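Local coordinates for protein polyhedrin (Operophtera brumata cypovirus 19, PDB 5A99) that probably forms the crystalline lattice of insect-virus occlusion bodies, the polyhedra in which cypovirus particles are embedded and sheltered outside the host, at residues A[37-42]-A[47-52]; A[59-64]-A[217-222]; A[66-69]-A[74-77]. All coordinates share one frame; numbering follows the deposited sequence.

Interaction 1. Residues A[37-42]-A[47-52]; sequences LVLYMK and QIIRAQ
A chi1 of -55° swings CG of L39 away from its carbonyl carbon, while Q47 holds CG anti to its own backbone N (179°) and stays extended beyond it. As a hydrogen-bonded pair L39 and Q47 leave the same face of the sheet, and these torsions lay them side by side, with L39 CD1 3.8 Å from Q47 NE2. The same methyl sits 4.4 Å from CD1 of I49, while L37 and I49 stand beside each other on this face, CB to CB 4.2 Å. M41 closes the row, its SD leaning towards CB of Q47. On the other face V38 CG1 just reaches I48 CG1, and W233 of helix 225-236 packs on both. The polar tip of Q47 is not left to this apolar company: N70 ND2 donates to OE1, and NE2 makes a weak hydrogen bond to V67 O. Beneath the side chains, two pairs of backbone bonds set the spacing. L37 N meets I49 O at 2.7 Å and I49 N bonds to L37 O in return; L39 N and O bond to Q47 O and N in the same manner. Between these pairs lies the non-hydrogen-bonded pair V38 and I48, their CA atoms 4.6 Å apart. Residues 37-40 and 47-52 run at 170° to each other; they belong to strands 33-40 and 46-53, a classic antiparallel beta hairpin buried within the six-stranded sheet of polyhedrin.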
loop_
_atom_site.group_PDB
_atom_site.type_symbol
_atom_site.label_atom_id
_atom_site.label_comp_id
_atom_site.label_asym_id
_atom_site.label_seq_id
_atom_site.Cartn_x
_atom_site.Cartn_y
_atom_site.Cartn_z
ATOM N N LEU A 37 11.956 -11.577 -0.608
ATOM C CA LEU A 37 11.876 -12.126 0.723
ATOM C C LEU A 37 11.402 -13.564 0.559
ATOM O O LEU A 37 10.276 -13.817 0.120
ATOM C CB LEU A 37 10.926 -11.304 1.593
ATOM C CG LEU A 37 10.715 -11.816 3.020
ATOM C CD1 LEU A 37 12.035 -12.039 3.740
ATOM C CD2 LEU A 37 9.823 -10.839 3.803
ATOM N N VAL A 38 12.293 -14.498 0.861
ATOM C CA VAL A 38 12.007 -15.912 0.679
ATOM C C VAL A 38 11.790 -16.528 2.044
ATOM O O VAL A 38 12.656 -16.456 2.913
ATOM C CB VAL A 38 13.163 -16.635 -0.013
ATOM C CG1 VAL A 38 12.806 -18.128 -0.268
ATOM C CG2 VAL A 38 13.524 -15.926 -1.289
ATOM N N LEU A 39 10.631 -17.135 2.226
ATOM C CA LEU A 39 10.286 -17.725 3.516
ATOM C C LEU A 39 10.234 -19.239 3.414
ATOM O O LEU A 39 9.487 -19.795 2.608
ATOM C CB LEU A 39 8.944 -17.173 3.991
ATOM C CG LEU A 39 8.939 -15.643 4.041
ATOM C CD1 LEU A 39 7.549 -15.075 4.217
ATOM C CD2 LEU A 39 9.856 -15.177 5.159
ATOM N N TYR A 40 11.049 -19.899 4.224
ATOM C CA TYR A 40 11.085 -21.346 4.243
ATOM C C TYR A 40 10.165 -21.841 5.334
ATOM O O TYR A 40 10.369 -21.574 6.517
ATOM C CB TYR A 40 12.517 -21.830 4.438
ATOM C CG TYR A 40 13.448 -21.232 3.411
ATOM C CD1 TYR A 40 13.605 -21.816 2.155
ATOM C CD2 TYR A 40 14.139 -20.060 3.681
ATOM C CE1 TYR A 40 14.447 -21.255 1.210
ATOM C CE2 TYR A 40 14.979 -19.497 2.749
ATOM C CZ TYR A 40 15.127 -20.094 1.515
ATOM O OH TYR A 40 15.960 -19.527 0.586
ATOM N N MET A 41 9.137 -22.559 4.914
ATOM C CA MET A 41 8.049 -22.912 5.804
ATOM C C MET A 41 8.314 -24.266 6.473
ATOM O O MET A 41 9.295 -24.962 6.171
ATOM C CB MET A 41 6.719 -22.905 5.030
ATOM C CG MET A 41 6.466 -21.637 4.181
ATOM S SD MET A 41 6.697 -20.018 4.972
ATOM C CE MET A 41 5.329 -20.045 6.123
ATOM N N LYS A 42 7.439 -24.630 7.394
ATOM C CA LYS A 42 7.648 -25.797 8.241
ATOM C C LYS A 42 7.464 -27.115 7.472
ATOM O O LYS A 42 7.903 -28.176 7.923
ATOM C CB LYS A 42 6.727 -25.705 9.462
ATOM C CG LYS A 42 7.100 -24.540 10.368
ATOM C CD LYS A 42 6.234 -24.409 11.617
ATOM C CE LYS A 42 6.889 -23.441 12.609
ATOM N NZ LYS A 42 6.143 -23.251 13.867
ATOM N N GLN A 47 7.568 -19.769 0.444
ATOM C CA GLN A 47 6.780 -18.627 0.039
ATOM C C GLN A 47 7.744 -17.513 -0.386
ATOM O O GLN A 47 8.597 -17.083 0.390
ATOM C CB GLN A 47 5.872 -18.148 1.166
ATOM C CG GLN A 47 5.047 -16.942 0.774
ATOM C CD GLN A 47 3.931 -16.642 1.748
ATOM O OE1 GLN A 47 2.794 -16.407 1.344
ATOM N NE2 GLN A 47 4.251 -16.632 3.035
ATOM N N ILE A 48 7.599 -17.074 -1.631
ATOM C CA ILE A 48 8.437 -16.034 -2.211
ATOM C C ILE A 48 7.645 -14.747 -2.346
ATOM O O ILE A 48 6.538 -14.727 -2.874
ATOM C CB ILE A 48 8.983 -16.465 -3.603
ATOM C CG1 ILE A 48 9.733 -17.790 -3.482
ATOM C CG2 ILE A 48 9.893 -15.388 -4.200
ATOM C CD1 ILE A 48 10.391 -18.262 -4.772
ATOM N N ILE A 49 8.217 -13.671 -1.828
ATOM C CA ILE A 49 7.653 -12.338 -1.997
ATOM C C ILE A 49 8.698 -11.530 -2.749
ATOM O O ILE A 49 9.827 -11.387 -2.280
ATOM C CB ILE A 49 7.340 -11.686 -0.640
ATOM C CG1 ILE A 49 6.287 -12.503 0.116
ATOM C CG2 ILE A 49 6.823 -10.268 -0.817
ATOM C CD1 ILE A 49 6.037 -12.016 1.504
ATOM N N ARG A 50 8.343 -11.052 -3.937
ATOM C CA ARG A 50 9.228 -10.183 -4.694
ATOM C C ARG A 50 8.681 -8.775 -4.786
ATOM O O ARG A 50 7.553 -8.545 -5.245
ATOM C CB ARG A 50 9.472 -10.685 -6.111
ATOM C CG ARG A 50 10.461 -9.805 -6.873
ATOM C CD ARG A 50 10.708 -10.286 -8.286
ATOM N NE ARG A 50 9.673 -9.882 -9.238
ATOM C CZ ARG A 50 9.019 -10.718 -10.043
ATOM N NH1 ARG A 50 9.259 -12.024 -9.981
ATOM N NH2 ARG A 50 8.119 -10.246 -10.913
ATOM N N ALA A 51 9.519 -7.839 -4.374
ATOM C CA ALA A 51 9.271 -6.423 -4.597
ATOM C C ALA A 51 10.218 -5.955 -5.693
ATOM O O ALA A 51 11.347 -6.446 -5.807
ATOM C CB ALA A 51 9.516 -5.650 -3.343
ATOM N N GLN A 52 9.764 -5.004 -6.486
ATOM C CA GLN A 52 10.588 -4.466 -7.554
ATOM C C GLN A 52 10.174 -3.051 -7.914
ATOM O O GLN A 52 9.009 -2.663 -7.770
ATOM C CB GLN A 52 10.502 -5.359 -8.794
ATOM C CG GLN A 52 9.175 -5.291 -9.521
ATOM C CD GLN A 52 9.037 -6.347 -10.615
ATOM O OE1 GLN A 52 9.550 -7.462 -10.493
ATOM N NE2 GLN A 52 8.321 -6.001 -11.684
#

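Interaction 2. Residues A[59-64]-A[217-222]; sequences RSYNWD and DLYAHY
D217 offers one carboxylate oxygen to R59 and the other to Y61, joining strand 56-61, outermost within this chain in the three-stranded sheet, to the region of strand 218-222, likewise outermost in the six-stranded antiparallel sheet. OD1 takes the salt bridge: R59 NE donates to it over 2.9 Å, nearly straight at 162°, and the oxygen receives it on its syn lone pair. Guanidinium and carboxylate planes are nearly coplanar, and OD1 lies at the guanidinium edge, close to its plane. The bend of R59 at chi2 (-76°) turns the guanidinium along D217, the two side chains overlapping lengthwise in opposing senses. A water accepts from R59 NH2 and lies within hydrogen-bonding distance of OD1, beside the direct bond. OD2 is the acceptor for Y61 OH at 2.7 Å, but this donor arrives from above the carboxylate plane, 62° out of it. Both oxygens thus have partners, which fixes the rotation of the group and should favour the ionised acid. The hydroxyl of Y219 has its polar partner in Q65 O. Towards Y61 it makes a packing contact, with Y219 OH 3.7 Å from Y61 CD1 and oblique to the ring.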
loop_
_atom_site.group_PDB
_atom_site.type_symbol
_atom_site.label_atom_id
_atom_site.label_comp_id
_atom_site.label_asym_id
_atom_site.label_seq_id
_atom_site.Cartn_x
_atom_site.Cartn_y
_atom_site.Cartn_z
ATOM N N ARG A 59 9.318 -1.501 1.831
ATOM C CA ARG A 59 8.245 -2.456 2.070
ATOM C C ARG A 59 8.197 -2.895 3.508
ATOM O O ARG A 59 9.223 -2.977 4.174
ATOM C CB ARG A 59 8.429 -3.713 1.211
ATOM C CG ARG A 59 8.513 -3.450 -0.265
ATOM C CD ARG A 59 7.155 -3.154 -0.870
ATOM N NE ARG A 59 7.261 -3.072 -2.319
ATOM C CZ ARG A 59 7.658 -1.984 -2.978
ATOM N NH1 ARG A 59 7.957 -0.872 -2.319
ATOM N NH2 ARG A 59 7.738 -2.007 -4.299
ATOM N N SER A 60 7.000 -3.217 3.980
ATOM C CA SER A 60 6.875 -3.875 5.269
ATOM C C SER A 60 5.766 -4.920 5.195
ATOM O O SER A 60 4.810 -4.808 4.402
ATOM C CB SER A 60 6.662 -2.860 6.410
ATOM O OG SER A 60 5.475 -2.114 6.224
ATOM N N TYR A 61 5.927 -5.969 5.993
ATOM C CA TYR A 61 5.006 -7.085 5.981
ATOM C C TYR A 61 4.645 -7.433 7.410
ATOM O O TYR A 61 5.513 -7.638 8.257
ATOM C CB TYR A 61 5.632 -8.269 5.242
ATOM C CG TYR A 61 6.038 -7.897 3.843
ATOM C CD1 TYR A 61 5.147 -7.993 2.780
ATOM C CD2 TYR A 61 7.315 -7.417 3.585
ATOM C CE1 TYR A 61 5.522 -7.621 1.498
ATOM C CE2 TYR A 61 7.697 -7.051 2.309
ATOM C CZ TYR A 61 6.797 -7.147 1.270
ATOM O OH TYR A 61 7.194 -6.778 0.004
ATOM N N ASN A 62 3.354 -7.451 7.688
ATOM C CA ASN A 62 2.894 -7.858 8.995
ATOM C C ASN A 62 2.932 -9.387 9.080
ATOM O O ASN A 62 3.046 -10.064 8.057
ATOM C CB ASN A 62 1.488 -7.323 9.254
ATOM C CG ASN A 62 1.112 -7.388 10.709
ATOM O OD1 ASN A 62 1.979 -7.429 11.582
ATOM N ND2 ASN A 62 -0.184 -7.403 10.986
ATOM N N TRP A 63 2.846 -9.918 10.298
ATOM C CA TRP A 63 2.906 -11.361 10.538
ATOM C C TRP A 63 1.937 -12.140 9.639
ATOM O O TRP A 63 2.287 -13.192 9.100
ATOM C CB TRP A 63 2.607 -11.633 12.010
ATOM C CG TRP A 63 2.635 -13.081 12.445
ATOM C CD1 TRP A 63 3.725 -13.790 12.875
ATOM C CD2 TRP A 63 1.526 -13.972 12.519
ATOM N NE1 TRP A 63 3.359 -15.068 13.208
ATOM C CE2 TRP A 63 2.013 -15.210 12.999
ATOM C CE3 TRP A 63 0.157 -13.847 12.227
ATOM C CZ2 TRP A 63 1.188 -16.316 13.190
ATOM C CZ3 TRP A 63 -0.665 -14.950 12.424
ATOM C CH2 TRP A 63 -0.145 -16.167 12.901
ATOM N N ASP A 64 0.728 -11.615 9.466
ATOM C CA ASP A 64 -0.286 -12.319 8.702
ATOM C C ASP A 64 -0.076 -12.181 7.191
ATOM O O ASP A 64 -0.806 -12.770 6.397
ATOM C CB ASP A 64 -1.694 -11.863 9.105
ATOM C CG ASP A 64 -2.043 -10.477 8.582
ATOM O OD1 ASP A 64 -1.142 -9.612 8.527
ATOM O OD2 ASP A 64 -3.226 -10.259 8.229
ATOM N N ASP A 217 3.777 -6.267 -5.493
ATOM C CA ASP A 217 4.602 -7.330 -4.944
ATOM C C ASP A 217 4.065 -8.643 -5.489
ATOM O O ASP A 217 2.851 -8.849 -5.558
ATOM C CB ASP A 217 4.574 -7.348 -3.415
ATOM C CG ASP A 217 5.323 -6.176 -2.795
ATOM O OD1 ASP A 217 6.104 -5.501 -3.503
ATOM O OD2 ASP A 217 5.147 -5.944 -1.580
ATOM N N LEU A 218 4.969 -9.527 -5.886
ATOM C CA LEU A 218 4.565 -10.843 -6.350
ATOM C C LEU A 218 4.671 -11.841 -5.210
ATOM O O LEU A 218 5.688 -11.893 -4.527
ATOM C CB LEU A 218 5.440 -11.297 -7.515
ATOM C CG LEU A 218 5.119 -12.680 -8.101
ATOM C CD1 LEU A 218 5.385 -12.721 -9.604
ATOM C CD2 LEU A 218 5.924 -13.736 -7.401
ATOM N N TYR A 219 3.600 -12.600 -4.996
ATOM C CA TYR A 219 3.582 -13.703 -4.035
ATOM C C TYR A 219 3.562 -15.029 -4.781
ATOM O O TYR A 219 2.764 -15.212 -5.698
ATOM C CB TYR A 219 2.330 -13.614 -3.158
ATOM C CG TYR A 219 2.463 -12.808 -1.878
ATOM C CD1 TYR A 219 2.546 -11.423 -1.906
ATOM C CD2 TYR A 219 2.461 -13.437 -0.639
ATOM C CE1 TYR A 219 2.649 -10.681 -0.729
ATOM C CE2 TYR A 219 2.566 -12.710 0.541
ATOM C CZ TYR A 219 2.659 -11.332 0.493
ATOM O OH TYR A 219 2.761 -10.616 1.673
ATOM N N ALA A 220 4.417 -15.960 -4.380
ATOM C CA ALA A 220 4.482 -17.284 -5.008
ATOM C C ALA A 220 4.696 -18.362 -3.962
ATOM O O ALA A 220 5.364 -18.134 -2.958
ATOM C CB ALA A 220 5.599 -17.344 -6.040
ATOM N N HIS A 221 4.143 -19.542 -4.227
ATOM C CA HIS A 221 4.263 -20.695 -3.344
ATOM C C HIS A 221 4.836 -21.878 -4.131
ATOM O O HIS A 221 4.277 -22.288 -5.155
ATOM C CB HIS A 221 2.883 -21.028 -2.761
ATOM C CG HIS A 221 2.903 -22.079 -1.691
ATOM N ND1 HIS A 221 4.056 -22.492 -1.066
ATOM C CD2 HIS A 221 1.894 -22.792 -1.135
ATOM C CE1 HIS A 221 3.762 -23.425 -0.176
ATOM N NE2 HIS A 221 2.457 -23.623 -0.197
ATOM N N TYR A 222 5.966 -22.405 -3.664
ATOM C CA TYR A 222 6.643 -23.518 -4.337
ATOM C C TYR A 222 6.776 -24.739 -3.423
ATOM O O TYR A 222 7.033 -24.612 -2.218
ATOM C CB TYR A 222 8.021 -23.088 -4.877
ATOM C CG TYR A 222 7.912 -22.307 -6.166
ATOM C CD1 TYR A 222 7.703 -22.962 -7.382
ATOM C CD2 TYR A 222 7.960 -20.916 -6.169
ATOM C CE1 TYR A 222 7.568 -22.256 -8.568
ATOM C CE2 TYR A 222 7.825 -20.194 -7.363
ATOM C CZ TYR A 222 7.632 -20.874 -8.554
ATOM O OH TYR A 222 7.502 -20.184 -9.744
HETATM O O HOH W 1 6.856 -4.458 -5.893
#

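Interaction 3. Residues A[66-69]-A[74-77]; sequences LVLP and NDEK
L68 reaches across to D75 and E76 through a single methyl. From CB, which points neither at the opposing segment nor away from it, its chain continues to CG, anti to the backbone N (chi1 -165°), and neither atom approaches the other segment closely. At CG it forks. CD2 does the touching: it stands 3.4 Å from D75 OD1 and 3.7 Å from E76 CG, the leucine crossing the D75 side chain at about a right angle and E76 at a slant. The other branch, CD1, turns to H221 of strand 218-222, which also packs against D75. The contact belongs to the long connection between strand 56-61 and helix 81-92, where the chain doubles back without forming a regular strand pair and a cis peptide bond precedes P69. The proline ring makes the rest of the contact from 66-69, and the larger share. Its CG lies 3.2 Å from E76 O, a close meeting of ring carbon and backbone carbonyl, while P69 CB is 3.7 Å from N74 OD1. E76 starts towards the proline, its CB 4.2 Å from P69 CD, but the bend at chi2 (-81°) leads its carboxylate away. Beyond these two segments, R85 of the second subunit makes long, weak ion pairs with E76 OE2 and D75 OD2. The remaining oxygen, D75 OD1, is buried without a polar partner, and its neighbour across the contact is the L68 methyl.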
loop_
_atom_site.group_PDB
_atom_site.type_symbol
_atom_site.label_atom_id
_atom_site.label_comp_id
_atom_site.label_asym_id
_atom_site.label_seq_id
_atom_site.Cartn_x
_atom_site.Cartn_y
_atom_site.Cartn_z
ATOM N N LEU A 66 3.103 -12.811 6.203
ATOM C CA LEU A 66 4.309 -13.642 6.113
ATOM C C LEU A 66 4.023 -15.131 6.345
ATOM O O LEU A 66 4.698 -15.999 5.798
ATOM C CB LEU A 66 5.358 -13.167 7.127
ATOM C CG LEU A 66 5.880 -11.730 6.953
ATOM C CD1 LEU A 66 6.686 -11.280 8.171
ATOM C CD2 LEU A 66 6.696 -11.626 5.695
ATOM N N VAL A 67 3.029 -15.429 7.163
ATOM C CA VAL A 67 2.678 -16.816 7.427
ATOM C C VAL A 67 2.079 -17.430 6.160
ATOM O O VAL A 67 1.745 -16.716 5.212
ATOM C CB VAL A 67 1.666 -16.926 8.574
ATOM C CG1 VAL A 67 2.265 -16.394 9.856
ATOM C CG2 VAL A 67 0.375 -16.185 8.230
ATOM N N LEU A 68 1.963 -18.749 6.133
ATOM C CA LEU A 68 1.177 -19.420 5.102
ATOM C C LEU A 68 0.334 -20.518 5.753
ATOM O O LEU A 68 0.865 -21.407 6.405
ATOM C CB LEU A 68 2.087 -20.003 4.014
ATOM C CG LEU A 68 1.402 -20.410 2.702
ATOM C CD1 LEU A 68 2.445 -20.568 1.581
ATOM C CD2 LEU A 68 0.598 -21.693 2.867
ATOM N N PRO A 69 -0.980 -20.511 5.516
ATOM C CA PRO A 69 -1.665 -19.703 4.506
ATOM C C PRO A 69 -1.907 -18.259 4.926
ATOM O O PRO A 69 -1.897 -17.907 6.120
ATOM C CB PRO A 69 -3.003 -20.432 4.341
ATOM C CG PRO A 69 -3.261 -21.015 5.691
ATOM C CD PRO A 69 -1.913 -21.398 6.238
ATOM N N ASN A 74 -3.715 -18.454 -0.028
ATOM C CA ASN A 74 -4.631 -19.168 0.851
ATOM C C ASN A 74 -4.863 -20.593 0.332
ATOM O O ASN A 74 -5.983 -20.962 -0.019
ATOM C CB ASN A 74 -5.945 -18.389 0.920
ATOM C CG ASN A 74 -6.747 -18.699 2.161
ATOM O OD1 ASN A 74 -6.202 -19.092 3.194
ATOM N ND2 ASN A 74 -8.061 -18.520 2.067
ATOM N N ASP A 75 -3.795 -21.385 0.268
ATOM C CA ASP A 75 -3.873 -22.710 -0.345
ATOM C C ASP A 75 -3.658 -23.855 0.650
ATOM O O ASP A 75 -3.522 -25.008 0.250
ATOM C CB ASP A 75 -2.900 -22.830 -1.530
ATOM C CG ASP A 75 -1.470 -22.474 -1.164
ATOM O OD1 ASP A 75 -1.095 -22.623 0.023
ATOM O OD2 ASP A 75 -0.714 -22.051 -2.071
ATOM N N GLU A 76 -3.623 -23.530 1.941
ATOM C CA GLU A 76 -3.620 -24.540 2.992
ATOM C C GLU A 76 -4.652 -24.157 4.069
ATOM O O GLU A 76 -5.140 -23.018 4.102
ATOM C CB GLU A 76 -2.225 -24.668 3.618
ATOM C CG GLU A 76 -1.072 -24.967 2.625
ATOM C CD GLU A 76 -0.964 -26.444 2.236
ATOM O OE1 GLU A 76 -1.810 -27.249 2.685
ATOM O OE2 GLU A 76 -0.033 -26.804 1.482
ATOM N N LYS A 77 -5.014 -25.114 4.921
ATOM C CA LYS A 77 -5.793 -24.814 6.127
ATOM C C LYS A 77 -5.304 -25.642 7.309
ATOM O O LYS A 77 -5.383 -26.871 7.292
ATOM C CB LYS A 77 -7.287 -25.064 5.917
ATOM C CG LYS A 77 -8.134 -24.663 7.124
ATOM C CD LYS A 77 -9.628 -24.612 6.799
ATOM C CE LYS A 77 -10.456 -24.130 7.995
ATOM N NZ LYS A 77 -10.439 -25.079 9.153
#

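How the interactions relate
From the N terminus, interaction 1 comes first, closing the short turn between strands 33-40 and 46-53. The chain then passes into strand 56-61, where interaction 2 opens; its partner segment 217-222 begins 153 residues after D64. Interaction 3 is nested inside that long loop and closes a short one of its own, whereas interaction 1 precedes both. In space they adjoin. Strand 218-222 extends the hairpin's sheet through I48 N to A220 O and L218 N to R50 O. Interaction 2, through R59 and Y61 meeting D217, ties this sheet to the three-stranded one. Segment 66-69 packs against L39 and M41 of the hairpin, and its L66 against Y61. All three contacts touch the second subunit.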